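Local coordinates for DraIII (Deinococcus radiophilus, PDB 4L0K), which cleaves DNA as a type II restriction endonuclease, probably through a catalytic domain of the His-Me finger kind, at residues L125-H130 and G148-G153; T155-C160 and F196-C201; A182-R187 and K208-F213. One frame throughout, in Å; residues are numbered along the deposited sequence.

From the N terminus, helix 112-126 ends in a turn, and contact 1 closes the first loop: after 17 residues, mostly helix 137-147, segment 148-153 comes back against that turn. Contact 2 opens just afterwards and closes a longer loop that contains the hairpin of strands 179-183 and 194-198. Contact 3 begins inside that loop and ends beyond it, on the start of helix 210-226, so contacts 2 and 3 cross while contact 1 precedes both in series. Contact 1 touches contact 2 through Thr155, which meets the backbone of Leu125 and Gln128. Contacts 2 and 3 meet around the hairpin, where Ala197 packs on Ala182 and Ile159 on Phe213.

Contact 1 of 3, residues L125-H130 and G148-G153; sequences LAYQLH and GPMVAG
Gln128 provides the directional hold between the two segments. Its side-chain oxygen OE1 accepts the backbone N of Val151 at 2.8 Å, and the N-H points almost straight at it, at 171°. The donor nevertheless lies above the amide's carbonyl plane, 43° out of it. CG stands anti to the carbonyl carbon (chi1 -68°) and the chain runs extended beyond it, which carries the amide across the gap. A glutamine suits this place because both ends of its amide find work: NE2 turns back to Trp124 O in the helix, while OE1 receives the backbone of the extended segment 148-153.

Water supplies a second polar bridge. One molecule donates to Leu129 O at 2.6 Å and accepts from Gly153 N at 3.0 Å, joining two backbone groups where the segments run close. Gly153 has a positive phi, a conformation that glycine adopts easily.

Apolar contact gathers round Met150. Its methyl CE lies 3.7 Å from Tyr127 CB, with SD behind at 3.9 Å from the same atom, so the long flexible thioether ends against the tyrosine at its CB. Met150 CB also rests 4.0 Å from Gln128 CG, alongside the aliphatic part of that side chain. The tyrosine ring itself leads away to Pro133, Pro135 and helix 39-44, and Met150 reaches Leu143 of helix 137-147.

The extended segment, released from helix 137-147 at Gly148, thus lies on the end of the preceding helix. The arrangement is that of a helix running out into a type I beta turn, Ala126 to Leu129, closed by Leu129 N to Ala126 O at 3.1 Å, with the loop after the next helix packed on it.

Contact 2 of 3, residues T155-C160 and F196-C201; sequences TNCEIC and FAHRFC
Ile159 drops its side chain onto the start of helix 199-205, and each of its carbons finds a neighbour. CB is 3.6 Å from Cys201 CB, and the CG2 branch lies against the same carbon at 3.8 Å. CG1, anti to the carbonyl carbon (chi1 -59°), passes near the carbonyl oxygen of Cys201 and brings the terminal CD1 to 3.6 Å from Ala197 CB. A branched isoleucine can thus touch helix and strand at once, and the small alanine makes room for its tip.

Next to it, Cys157, Cys160, Cys201 and His198 gather closely. The model joins Cys160 SG to Cys157 SG at 2.0 Å and to Cys201 SG at 2.1 Å. One sulfur cannot ordinarily form two disulfides, so the bonding here is doubtful. The CxxC and HxxC spacings resemble those of zinc-holding Cys/His clusters, although no metal is modelled here.

A single backbone hydrogen bond adds to the link: Glu158 N donates to Phe196 O at 2.9 Å with an N-H angle of 151°, the donor lying nearly on the line of the C=O bond. A water takes the N-H of Phe196 at 2.8 Å, beside Asn156 O and Glu158 OE2. Farther out, Thr155 CG2 meets the Phe196 ring at its edge, 4.1 Å from CD2, while its hydroxyl turns to Leu125 O.

Phe196 leans on Leu122 and Leu125 of helix 112-126 and on Val179 of strand 179-183, the partner of its own strand 194-198. That strand runs straight into helix 199-205, consistent with the beta-beta-alpha core of His-Me finger proteins. Beyond the helix lies the second subunit, whose Trp216 packs on Cys201 and whose Arg223 hydrogen-bonds Cys160 O.

Contact 3 of 3, residues A182-R187 and K208-F213; sequences AHKTPR and KSLDEF
Lys184 and Leu210 form the close part of the contact. The carbonyl oxygen of Lys184 accepts Leu210 N at 3.0 Å, an N-H of the first helical turn, and Ser209 CA adds a CA-H...O contact to the same oxygen at 3.4 Å. Beside this bond, Leu210 CD2 lies 3.8 Å from Lys184 CG, so the lysine offers its aliphatic stem, while NZ goes off to Glu192 O.

Ser209 suits the N-cap because its OG, standing between the backbone N and the carbonyl carbon (chi1 74°), accepts Glu212 N at 3.2 Å. Glu212 OE2 in turn accepts Ser209 N, met from above the carboxylate plane: a capping box.

Toward solvent the packing thins to Thr185 OG1, 3.8 Å from Ser209 CB, and the proline ring. Pro186 CD sits 3.7 Å from Ser209 CA, and CG lies over the carbonyl carbon of Lys208. With an alanine here, those ring carbons would be lost, which would probably open a gap beside the cap.

The contact ties the exit of strand 179-183 to the start of helix 210-226. Phe213 in that helix turns inward to helix 199-205, and Lys208, just before it, meets Phe200 of the second subunit in a cation-pi contact.

Contact 1 of 3, residues L125-H130 and G148-G153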
ATOM      1  N   LEU A 125      24.315  -6.959  -2.761  1.00 28.25           N
ATOM      2  CA  LEU A 125      23.713  -5.823  -3.466  1.00 29.26           C
ATOM      3  C   LEU A 125      24.200  -4.549  -2.817  1.00 30.98           C
ATOM      4  O   LEU A 125      24.505  -3.568  -3.507  1.00 33.43           O
ATOM      5  CB  LEU A 125      22.182  -5.845  -3.354  1.00 22.24           C
ATOM      6  CG  LEU A 125      21.290  -6.347  -4.484  1.00 32.73           C
ATOM      7  CD1 LEU A 125      22.095  -6.866  -5.673  1.00 23.05           C
ATOM      8  CD2 LEU A 125      20.290  -7.382  -3.946  1.00 30.32           C
ATOM      9  N   ALA A 126      24.253  -4.561  -1.482  1.00 25.84           N
ATOM     10  CA  ALA A 126      24.545  -3.335  -0.727  1.00 26.87           C
ATOM     11  C   ALA A 126      25.949  -2.804  -1.032  1.00 26.07           C
ATOM     12  O   ALA A 126      26.149  -1.595  -1.176  1.00 24.75           O
ATOM     13  CB  ALA A 126      24.342  -3.540   0.775  1.00 18.92           C
ATOM     14  N   TYR A 127      26.915  -3.708  -1.152  1.00 29.84           N
ATOM     15  CA  TYR A 127      28.273  -3.265  -1.485  1.00 32.52           C
ATOM     16  C   TYR A 127      28.414  -2.706  -2.919  1.00 34.65           C
ATOM     17  O   TYR A 127      29.463  -2.190  -3.289  1.00 34.01           O
ATOM     18  CB  TYR A 127      29.303  -4.376  -1.194  1.00 26.79           C
ATOM     19  CG  TYR A 127      29.692  -4.411   0.263  1.00 29.89           C
ATOM     20  CD1 TYR A 127      30.408  -3.361   0.822  1.00 34.18           C
ATOM     21  CD2 TYR A 127      29.339  -5.480   1.085  1.00 32.04           C
ATOM     22  CE1 TYR A 127      30.765  -3.365   2.160  1.00 38.44           C
ATOM     23  CE2 TYR A 127      29.703  -5.495   2.441  1.00 31.12           C
ATOM     24  CZ  TYR A 127      30.411  -4.427   2.968  1.00 35.87           C
ATOM     25  OH  TYR A 127      30.775  -4.386   4.306  1.00 34.06           O
ATOM     26  N   GLN A 128      27.347  -2.807  -3.703  1.00 31.98           N
ATOM     27  CA  GLN A 128      27.318  -2.301  -5.067  1.00 28.57           C
ATOM     28  C   GLN A 128      26.380  -1.097  -5.197  1.00 34.00           C
ATOM     29  O   GLN A 128      26.027  -0.687  -6.306  1.00 34.36           O
ATOM     30  CB  GLN A 128      26.870  -3.407  -6.022  1.00 30.21           C
ATOM     31  CG  GLN A 128      27.863  -4.552  -6.169  1.00 28.57           C
ATOM     32  CD  GLN A 128      27.316  -5.688  -7.002  1.00 36.19           C
ATOM     33  OE1 GLN A 128      27.485  -5.721  -8.225  1.00 43.22           O
ATOM     34  NE2 GLN A 128      26.642  -6.627  -6.347  1.00 44.73           N
ATOM     35  N   LEU A 129      25.973  -0.541  -4.061  1.00 31.71           N
ATOM     36  CA  LEU A 129      25.235   0.719  -4.025  1.00 36.83           C
ATOM     37  C   LEU A 129      26.185   1.858  -4.388  1.00 39.34           C
ATOM     38  O   LEU A 129      27.350   1.835  -3.991  1.00 36.36           O
ATOM     39  CB  LEU A 129      24.740   0.970  -2.597  1.00 29.82           C
ATOM     40  CG  LEU A 129      23.289   0.858  -2.114  1.00 32.99           C
ATOM     41  CD1 LEU A 129      22.304   0.498  -3.213  1.00 32.67           C
ATOM     42  CD2 LEU A 129      23.167  -0.085  -0.916  1.00 24.10           C
ATOM     43  N   HIS A 130      25.710   2.867  -5.110  1.00 34.90           N
ATOM     44  CA  HIS A 130      26.501   4.089  -5.215  1.00 37.27           C
ATOM     45  C   HIS A 130      26.758   4.679  -3.820  1.00 42.50           C
ATOM     46  O   HIS A 130      25.824   4.898  -3.039  1.00 39.01           O
ATOM     47  CB  HIS A 130      25.832   5.140  -6.113  1.00 39.88           C
ATOM     48  CG  HIS A 130      26.698   6.339  -6.377  1.00 51.27           C
ATOM     49  ND1 HIS A 130      26.650   7.482  -5.606  1.00 50.87           N
ATOM     50  CD2 HIS A 130      27.647   6.563  -7.319  1.00 53.18           C
ATOM     51  CE1 HIS A 130      27.531   8.356  -6.059  1.00 48.04           C
ATOM     52  NE2 HIS A 130      28.150   7.823  -7.097  1.00 49.54           N
ATOM     53  N   GLY A 148      28.817 -13.759  -7.935  1.00 39.06           N
ATOM     54  CA  GLY A 148      29.545 -13.190  -9.047  1.00 35.34           C
ATOM     55  C   GLY A 148      30.227 -11.889  -8.679  1.00 42.09           C
ATOM     56  O   GLY A 148      30.028 -11.345  -7.591  1.00 38.73           O
ATOM     57  N   PRO A 149      31.057 -11.388  -9.593  1.00 45.50           N
ATOM     58  CA  PRO A 149      31.811 -10.148  -9.405  1.00 45.58           C
ATOM     59  C   PRO A 149      30.954  -8.956  -8.980  1.00 44.75           C
ATOM     60  O   PRO A 149      29.912  -8.667  -9.575  1.00 50.54           O
ATOM     61  CB  PRO A 149      32.425  -9.900 -10.793  1.00 40.05           C
ATOM     62  CG  PRO A 149      31.724 -10.850 -11.718  1.00 41.37           C
ATOM     63  CD  PRO A 149      31.352 -12.016 -10.891  1.00 41.61           C
ATOM     64  N   MET A 150      31.411  -8.268  -7.941  1.00 36.94           N
ATOM     65  CA  MET A 150      30.819  -7.006  -7.563  1.00 38.35           C
ATOM     66  C   MET A 150      31.121  -5.975  -8.635  1.00 45.94           C
ATOM     67  O   MET A 150      32.266  -5.821  -9.066  1.00 51.16           O
ATOM     68  CB  MET A 150      31.355  -6.542  -6.214  1.00 29.74           C
ATOM     69  CG  MET A 150      30.745  -7.292  -5.033  1.00 32.34           C
ATOM     70  SD  MET A 150      31.390  -6.684  -3.469  1.00 47.91           S
ATOM     71  CE  MET A 150      30.483  -7.693  -2.291  1.00 42.50           C
ATOM     72  N   VAL A 151      30.082  -5.294  -9.093  1.00 43.98           N
ATOM     73  CA  VAL A 151      30.260  -4.189 -10.021  1.00 37.81           C
ATOM     74  C   VAL A 151      29.778  -2.910  -9.353  1.00 43.86           C
ATOM     75  O   VAL A 151      28.586  -2.756  -9.071  1.00 50.70           O
ATOM     76  CB  VAL A 151      29.517  -4.431 -11.338  1.00 32.06           C
ATOM     77  CG1 VAL A 151      29.696  -3.241 -12.267  1.00 31.90           C
ATOM     78  CG2 VAL A 151      30.050  -5.687 -12.003  1.00 27.99           C
ATOM     79  N   ALA A 152      30.717  -2.012  -9.076  1.00 32.12           N
ATOM     80  CA  ALA A 152      30.411  -0.758  -8.409  1.00 35.86           C
ATOM     81  C   ALA A 152      29.210  -0.032  -9.026  1.00 43.34           C
ATOM     82  O   ALA A 152      29.115   0.105 -10.257  1.00 41.97           O
ATOM     83  CB  ALA A 152      31.638   0.144  -8.426  1.00 30.69           C
ATOM     84  N   GLY A 153      28.291   0.416  -8.168  1.00 33.66           N
ATOM     85  CA  GLY A 153      27.182   1.257  -8.606  1.00 27.55           C
ATOM     86  C   GLY A 153      26.131   0.558  -9.464  1.00 27.22           C
ATOM     87  O   GLY A 153      25.274   1.212 -10.047  1.00 36.01           O
TER
HETATM   88  O   HOH W   1      29.336   0.744  -5.350  1.00 32.51           O

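Contact 2 of 3, residues T155-C160 and F196-C201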
ATOM      1  N   THR A 155      23.835  -1.556  -8.367  1.00 30.94           N
ATOM      2  CA  THR A 155      22.618  -1.869  -7.627  1.00 24.47           C
ATOM      3  C   THR A 155      21.492  -0.895  -7.950  1.00 20.56           C
ATOM      4  O   THR A 155      21.597   0.297  -7.656  1.00 25.71           O
ATOM      5  CB  THR A 155      22.877  -1.944  -6.112  1.00 26.63           C
ATOM      6  OG1 THR A 155      23.699  -3.088  -5.855  1.00 28.64           O
ATOM      7  CG2 THR A 155      21.559  -2.114  -5.335  1.00 20.29           C
ATOM      8  N   ASN A 156      20.429  -1.409  -8.580  1.00 18.86           N
ATOM      9  CA  ASN A 156      19.256  -0.590  -8.923  1.00 26.47           C
ATOM     10  C   ASN A 156      17.957  -1.020  -8.205  1.00 24.01           C
ATOM     11  O   ASN A 156      17.831  -2.172  -7.777  1.00 24.27           O
ATOM     12  CB  ASN A 156      18.988  -0.631 -10.434  1.00 24.32           C
ATOM     13  CG  ASN A 156      20.195  -0.269 -11.253  1.00 35.00           C
ATOM     14  OD1 ASN A 156      20.981   0.590 -10.867  1.00 40.56           O
ATOM     15  ND2 ASN A 156      20.356  -0.932 -12.402  1.00 27.14           N
ATOM     16  N   CYS A 157      16.994  -0.102  -8.110  1.00 19.21           N
ATOM     17  CA  CYS A 157      15.613  -0.465  -7.793  1.00 19.15           C
ATOM     18  C   CYS A 157      15.206  -1.622  -8.702  1.00 24.74           C
ATOM     19  O   CYS A 157      15.376  -1.539  -9.918  1.00 32.31           O
ATOM     20  CB  CYS A 157      14.679   0.745  -7.996  1.00 33.03           C
ATOM     21  SG  CYS A 157      12.870   0.519  -7.589  1.00 30.58           S
ATOM     22  N   GLU A 158      14.689  -2.706  -8.120  1.00 28.17           N
ATOM     23  CA  GLU A 158      14.272  -3.875  -8.903  1.00 21.45           C
ATOM     24  C   GLU A 158      13.078  -3.579  -9.798  1.00 27.97           C
ATOM     25  O   GLU A 158      12.914  -4.240 -10.827  1.00 25.96           O
ATOM     26  CB  GLU A 158      13.945  -5.077  -8.007  1.00 23.08           C
ATOM     27  CG  GLU A 158      15.121  -5.584  -7.231  1.00 32.66           C
ATOM     28  CD  GLU A 158      16.159  -6.253  -8.113  1.00 35.46           C
ATOM     29  OE1 GLU A 158      15.786  -6.737  -9.205  1.00 38.15           O
ATOM     30  OE2 GLU A 158      17.339  -6.299  -7.704  1.00 35.24           O
ATOM     31  N   ILE A 159      12.241  -2.623  -9.370  1.00 21.81           N
ATOM     32  CA  ILE A 159      11.117  -2.121 -10.162  1.00 31.10           C
ATOM     33  C   ILE A 159      11.466  -0.898 -11.053  1.00 26.22           C
ATOM     34  O   ILE A 159      11.414  -1.055 -12.256  1.00 28.70           O
ATOM     35  CB  ILE A 159       9.899  -1.770  -9.274  1.00 37.31           C
ATOM     36  CG1 ILE A 159       9.425  -3.000  -8.500  1.00 35.28           C
ATOM     37  CG2 ILE A 159       8.781  -1.186 -10.120  1.00 38.79           C
ATOM     38  CD1 ILE A 159       9.763  -2.964  -7.037  1.00 16.90           C
ATOM     39  N   CYS A 160      11.782   0.271 -10.444  1.00 35.58           N
ATOM     40  CA  CYS A 160      12.230   1.559 -11.091  1.00 45.05           C
ATOM     41  C   CYS A 160      13.335   1.280 -12.193  1.00 37.27           C
ATOM     42  O   CYS A 160      13.319   1.844 -13.278  1.00 38.96           O
ATOM     43  CB  CYS A 160      12.655   2.710 -10.009  1.00  6.58           C
ATOM     44  SG  CYS A 160      12.124   2.372  -8.029  1.00  6.66           S
ATOM     45  N   PHE A 196      16.645  -4.657  -3.774  1.00 28.64           N
ATOM     46  CA  PHE A 196      16.167  -3.427  -3.158  1.00 25.28           C
ATOM     47  C   PHE A 196      15.228  -2.665  -4.094  1.00 32.72           C
ATOM     48  O   PHE A 196      15.338  -2.760  -5.339  1.00 28.13           O
ATOM     49  CB  PHE A 196      17.346  -2.541  -2.737  1.00 29.76           C
ATOM     50  CG  PHE A 196      18.251  -3.173  -1.699  1.00 24.82           C
ATOM     51  CD1 PHE A 196      17.739  -3.670  -0.521  1.00 25.18           C
ATOM     52  CD2 PHE A 196      19.613  -3.253  -1.916  1.00 27.45           C
ATOM     53  CE1 PHE A 196      18.563  -4.247   0.426  1.00 29.79           C
ATOM     54  CE2 PHE A 196      20.464  -3.831  -0.971  1.00 28.40           C
ATOM     55  CZ  PHE A 196      19.925  -4.337   0.203  1.00 33.82           C
ATOM     56  N   ALA A 197      14.296  -1.923  -3.493  1.00 30.07           N
ATOM     57  CA  ALA A 197      13.347  -1.097  -4.253  1.00 26.27           C
ATOM     58  C   ALA A 197      12.995   0.171  -3.488  1.00 26.47           C
ATOM     59  O   ALA A 197      12.926   0.152  -2.257  1.00 22.24           O
ATOM     60  CB  ALA A 197      12.087  -1.875  -4.545  1.00 15.22           C
ATOM     61  N   HIS A 198      12.780   1.271  -4.211  1.00 22.12           N
ATOM     62  CA  HIS A 198      12.119   2.433  -3.625  1.00 25.08           C
ATOM     63  C   HIS A 198      10.821   2.010  -2.968  1.00 23.58           C
ATOM     64  O   HIS A 198      10.114   1.135  -3.483  1.00 21.22           O
ATOM     65  CB  HIS A 198      11.747   3.463  -4.693  1.00 29.59           C
ATOM     66  CG  HIS A 198      12.918   4.054  -5.390  1.00 30.00           C
ATOM     67  ND1 HIS A 198      13.288   3.677  -6.660  1.00 19.84           N
ATOM     68  CD2 HIS A 198      13.824   4.977  -4.984  1.00 24.81           C
ATOM     69  CE1 HIS A 198      14.368   4.356  -7.013  1.00 28.39           C
ATOM     70  NE2 HIS A 198      14.713   5.148  -6.013  1.00 23.51           N
ATOM     71  N   ARG A 199      10.510   2.652  -1.848  1.00 27.20           N
ATOM     72  CA  ARG A 199       9.235   2.460  -1.168  1.00 31.00           C
ATOM     73  C   ARG A 199       8.083   2.571  -2.161  1.00 31.03           C
ATOM     74  O   ARG A 199       7.269   1.652  -2.281  1.00 29.85           O
ATOM     75  CB  ARG A 199       9.085   3.503  -0.071  1.00 36.80           C
ATOM     76  CG  ARG A 199       7.673   3.686   0.428  1.00 50.70           C
ATOM     77  CD  ARG A 199       7.395   2.833   1.632  1.00 58.24           C
ATOM     78  NE  ARG A 199       5.968   2.839   1.946  1.00 67.32           N
ATOM     79  CZ  ARG A 199       5.340   1.887   2.632  1.00 58.74           C
ATOM     80  NH1 ARG A 199       4.037   1.995   2.856  1.00 60.29           N
ATOM     81  NH2 ARG A 199       6.008   0.830   3.090  1.00 45.28           N
ATOM     82  N   PHE A 200       8.046   3.669  -2.910  1.00 30.15           N
ATOM     83  CA  PHE A 200       6.973   3.861  -3.880  1.00 32.93           C
ATOM     84  C   PHE A 200       6.826   2.665  -4.825  1.00 28.91           C
ATOM     85  O   PHE A 200       5.718   2.146  -5.021  1.00 29.20           O
ATOM     86  CB  PHE A 200       7.146   5.149  -4.710  1.00 31.31           C
ATOM     87  CG  PHE A 200       6.042   5.343  -5.715  1.00 30.20           C
ATOM     88  CD1 PHE A 200       4.862   6.003  -5.355  1.00 23.62           C
ATOM     89  CD2 PHE A 200       6.146   4.804  -6.990  1.00 19.75           C
ATOM     90  CE1 PHE A 200       3.811   6.145  -6.268  1.00 23.69           C
ATOM     91  CE2 PHE A 200       5.101   4.942  -7.913  1.00 30.90           C
ATOM     92  CZ  PHE A 200       3.929   5.608  -7.545  1.00 28.45           C
ATOM     93  N   CYS A 201       7.941   2.256  -5.419  1.00 23.08           N
ATOM     94  CA  CYS A 201       7.925   1.219  -6.451  1.00 30.51           C
ATOM     95  C   CYS A 201       7.488  -0.111  -5.834  1.00 29.99           C
ATOM     96  O   CYS A 201       6.706  -0.874  -6.415  1.00 32.58           O
ATOM     97  CB  CYS A 201       9.317   1.081  -7.101  1.00 28.29           C
ATOM     98  SG  CYS A 201      10.071   2.623  -7.783  1.00 26.56           S
TER
HETATM   99  O   HOH W   2      18.351  -4.381  -5.978  1.00 23.88           O

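Contact 3 of 3, residues A182-R187 and K208-F213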
ATOM      1  N   ALA A 182      12.816  -5.928  -1.776  1.00 29.19           N
ATOM      2  CA  ALA A 182      11.841  -6.324  -2.778  1.00 25.50           C
ATOM      3  C   ALA A 182      11.896  -7.814  -3.066  1.00 26.48           C
ATOM      4  O   ALA A 182      12.963  -8.450  -2.974  1.00 29.15           O
ATOM      5  CB  ALA A 182      12.053  -5.531  -4.060  1.00 20.00           C
ATOM      6  N   HIS A 183      10.729  -8.341  -3.420  1.00 26.17           N
ATOM      7  CA  HIS A 183      10.554  -9.688  -3.934  1.00 29.09           C
ATOM      8  C   HIS A 183      10.048  -9.621  -5.360  1.00 28.60           C
ATOM      9  O   HIS A 183       8.923  -9.186  -5.608  1.00 35.58           O
ATOM     10  CB  HIS A 183       9.571 -10.457  -3.052  1.00 29.96           C
ATOM     11  CG  HIS A 183      10.075 -10.657  -1.662  1.00 35.69           C
ATOM     12  ND1 HIS A 183      10.028  -9.665  -0.705  1.00 39.79           N
ATOM     13  CD2 HIS A 183      10.701 -11.708  -1.086  1.00 33.70           C
ATOM     14  CE1 HIS A 183      10.575 -10.107   0.410  1.00 38.07           C
ATOM     15  NE2 HIS A 183      10.990 -11.346   0.209  1.00 43.55           N
ATOM     16  N   LYS A 184      10.885 -10.055  -6.296  1.00 30.23           N
ATOM     17  CA  LYS A 184      10.579  -9.943  -7.720  1.00 30.88           C
ATOM     18  C   LYS A 184       9.318 -10.715  -8.078  1.00 34.19           C
ATOM     19  O   LYS A 184       8.546 -10.297  -8.934  1.00 35.87           O
ATOM     20  CB  LYS A 184      11.746 -10.443  -8.574  1.00 27.20           C
ATOM     21  CG  LYS A 184      13.006  -9.627  -8.465  1.00 30.80           C
ATOM     22  CD  LYS A 184      14.173 -10.360  -9.149  1.00 31.96           C
ATOM     23  CE  LYS A 184      15.507  -9.949  -8.534  1.00 33.10           C
ATOM     24  NZ  LYS A 184      16.642 -10.687  -9.167  1.00 44.44           N
ATOM     25  N   THR A 185       9.140 -11.864  -7.438  1.00 31.92           N
ATOM     26  CA  THR A 185       7.925 -12.642  -7.582  1.00 41.49           C
ATOM     27  C   THR A 185       7.373 -12.805  -6.179  1.00 39.58           C
ATOM     28  O   THR A 185       8.126 -13.115  -5.263  1.00 34.02           O
ATOM     29  CB  THR A 185       8.205 -14.016  -8.222  1.00 50.57           C
ATOM     30  OG1 THR A 185       8.360 -13.856  -9.635  1.00 56.95           O
ATOM     31  CG2 THR A 185       7.059 -14.992  -7.956  1.00 53.13           C
ATOM     32  N   PRO A 186       6.061 -12.559  -6.002  1.00 48.71           N
ATOM     33  CA  PRO A 186       5.422 -12.550  -4.676  1.00 45.97           C
ATOM     34  C   PRO A 186       5.691 -13.831  -3.886  1.00 39.66           C
ATOM     35  O   PRO A 186       5.732 -14.910  -4.476  1.00 38.00           O
ATOM     36  CB  PRO A 186       3.928 -12.480  -5.005  1.00 42.32           C
ATOM     37  CG  PRO A 186       3.850 -11.928  -6.381  1.00 50.86           C
ATOM     38  CD  PRO A 186       5.093 -12.336  -7.093  1.00 49.67           C
ATOM     39  N   ARG A 187       5.872 -13.700  -2.576  1.00 48.94           N
ATOM     40  CA  ARG A 187       5.895 -14.849  -1.679  1.00 62.94           C
ATOM     41  C   ARG A 187       6.965 -15.872  -2.054  1.00 68.59           C
ATOM     42  O   ARG A 187       6.699 -17.074  -2.124  1.00 77.06           O
ATOM     43  CB  ARG A 187       4.513 -15.516  -1.628  1.00 70.04           C
ATOM     44  CG  ARG A 187       3.478 -14.751  -0.811  1.00 80.44           C
ATOM     45  CD  ARG A 187       2.123 -15.450  -0.838  1.00 89.38           C
ATOM     46  NE  ARG A 187       2.250 -16.901  -0.694  1.00 97.06           N
ATOM     47  CZ  ARG A 187       1.301 -17.698  -0.202  1.00 98.03           C
ATOM     48  NH1 ARG A 187       1.515 -19.005  -0.115  1.00 96.01           N
ATOM     49  NH2 ARG A 187       0.143 -17.193   0.212  1.00 96.93           N
ATOM     50  N   LYS A 208       1.767  -8.394  -7.591  1.00 26.56           N
ATOM     51  CA  LYS A 208       2.146  -8.818  -8.938  1.00 28.50           C
ATOM     52  C   LYS A 208       3.627  -9.189  -9.027  1.00 25.80           C
ATOM     53  O   LYS A 208       4.469  -8.654  -8.302  1.00 22.56           O
ATOM     54  CB  LYS A 208       1.820  -7.719  -9.971  1.00 29.72           C
ATOM     55  CG  LYS A 208       0.320  -7.394 -10.100  1.00 26.22           C
ATOM     56  CD  LYS A 208       0.058  -6.517 -11.314  1.00 30.00           C
ATOM     57  CE  LYS A 208      -1.406  -6.095 -11.411  1.00 30.30           C
ATOM     58  NZ  LYS A 208      -2.330  -7.244 -11.672  1.00 28.12           N
ATOM     59  N   SER A 209       3.953 -10.104  -9.924  1.00 27.65           N
ATOM     60  CA  SER A 209       5.354 -10.323 -10.241  1.00 27.46           C
ATOM     61  C   SER A 209       5.822  -9.150 -11.090  1.00 28.96           C
ATOM     62  O   SER A 209       5.011  -8.346 -11.576  1.00 30.41           O
ATOM     63  CB  SER A 209       5.553 -11.639 -10.993  1.00 30.21           C
ATOM     64  OG  SER A 209       5.106 -11.534 -12.335  1.00 40.27           O
ATOM     65  N   LEU A 210       7.128  -9.061 -11.278  1.00 28.77           N
ATOM     66  CA  LEU A 210       7.709  -7.993 -12.065  1.00 25.68           C
ATOM     67  C   LEU A 210       7.111  -7.994 -13.470  1.00 28.38           C
ATOM     68  O   LEU A 210       6.573  -6.967 -13.933  1.00 27.59           O
ATOM     69  CB  LEU A 210       9.217  -8.159 -12.124  1.00 29.01           C
ATOM     70  CG  LEU A 210      10.009  -7.026 -11.488  1.00 41.31           C
ATOM     71  CD1 LEU A 210       9.360  -6.549 -10.219  1.00 24.51           C
ATOM     72  CD2 LEU A 210      11.441  -7.471 -11.216  1.00 44.38           C
ATOM     73  N   ASP A 211       7.175  -9.152 -14.127  1.00 18.50           N
ATOM     74  CA  ASP A 211       6.674  -9.290 -15.493  1.00 23.45           C
ATOM     75  C   ASP A 211       5.179  -8.959 -15.590  1.00 26.37           C
ATOM     76  O   ASP A 211       4.766  -8.284 -16.524  1.00 31.85           O
ATOM     77  CB  ASP A 211       6.947 -10.690 -16.048  1.00 28.88           C
ATOM     78  CG  ASP A 211       8.439 -10.993 -16.187  1.00 47.00           C
ATOM     79  OD1 ASP A 211       9.266 -10.054 -16.124  1.00 49.73           O
ATOM     80  OD2 ASP A 211       8.789 -12.182 -16.369  1.00 52.18           O
ATOM     81  N   GLU A 212       4.371  -9.415 -14.632  1.00 30.85           N
ATOM     82  CA  GLU A 212       2.942  -9.044 -14.628  1.00 27.87           C
ATOM     83  C   GLU A 212       2.782  -7.542 -14.448  1.00 26.57           C
ATOM     84  O   GLU A 212       1.891  -6.934 -15.028  1.00 37.21           O
ATOM     85  CB  GLU A 212       2.155  -9.774 -13.531  1.00 24.91           C
ATOM     86  CG  GLU A 212       1.930 -11.266 -13.779  1.00 28.08           C
ATOM     87  CD  GLU A 212       1.780 -12.051 -12.480  1.00 35.17           C
ATOM     88  OE1 GLU A 212       1.849 -13.293 -12.526  1.00 43.28           O
ATOM     89  OE2 GLU A 212       1.608 -11.429 -11.407  1.00 30.56           O
ATOM     90  N   PHE A 213       3.648  -6.942 -13.633  1.00 24.05           N
ATOM     91  CA  PHE A 213       3.521  -5.522 -13.307  1.00 18.85           C
ATOM     92  C   PHE A 213       3.805  -4.688 -14.565  1.00 25.90           C
ATOM     93  O   PHE A 213       3.102  -3.709 -14.847  1.00 30.97           O
ATOM     94  CB  PHE A 213       4.501  -5.154 -12.182  1.00 17.64           C
ATOM     95  CG  PHE A 213       4.261  -3.790 -11.554  1.00 25.72           C
ATOM     96  CD1 PHE A 213       3.008  -3.189 -11.592  1.00 25.59           C
ATOM     97  CD2 PHE A 213       5.297  -3.121 -10.915  1.00 22.26           C
ATOM     98  CE1 PHE A 213       2.792  -1.947 -11.011  1.00 26.17           C
ATOM     99  CE2 PHE A 213       5.085  -1.877 -10.319  1.00 26.36           C
ATOM    100  CZ  PHE A 213       3.829  -1.288 -10.371  1.00 23.98           C
TER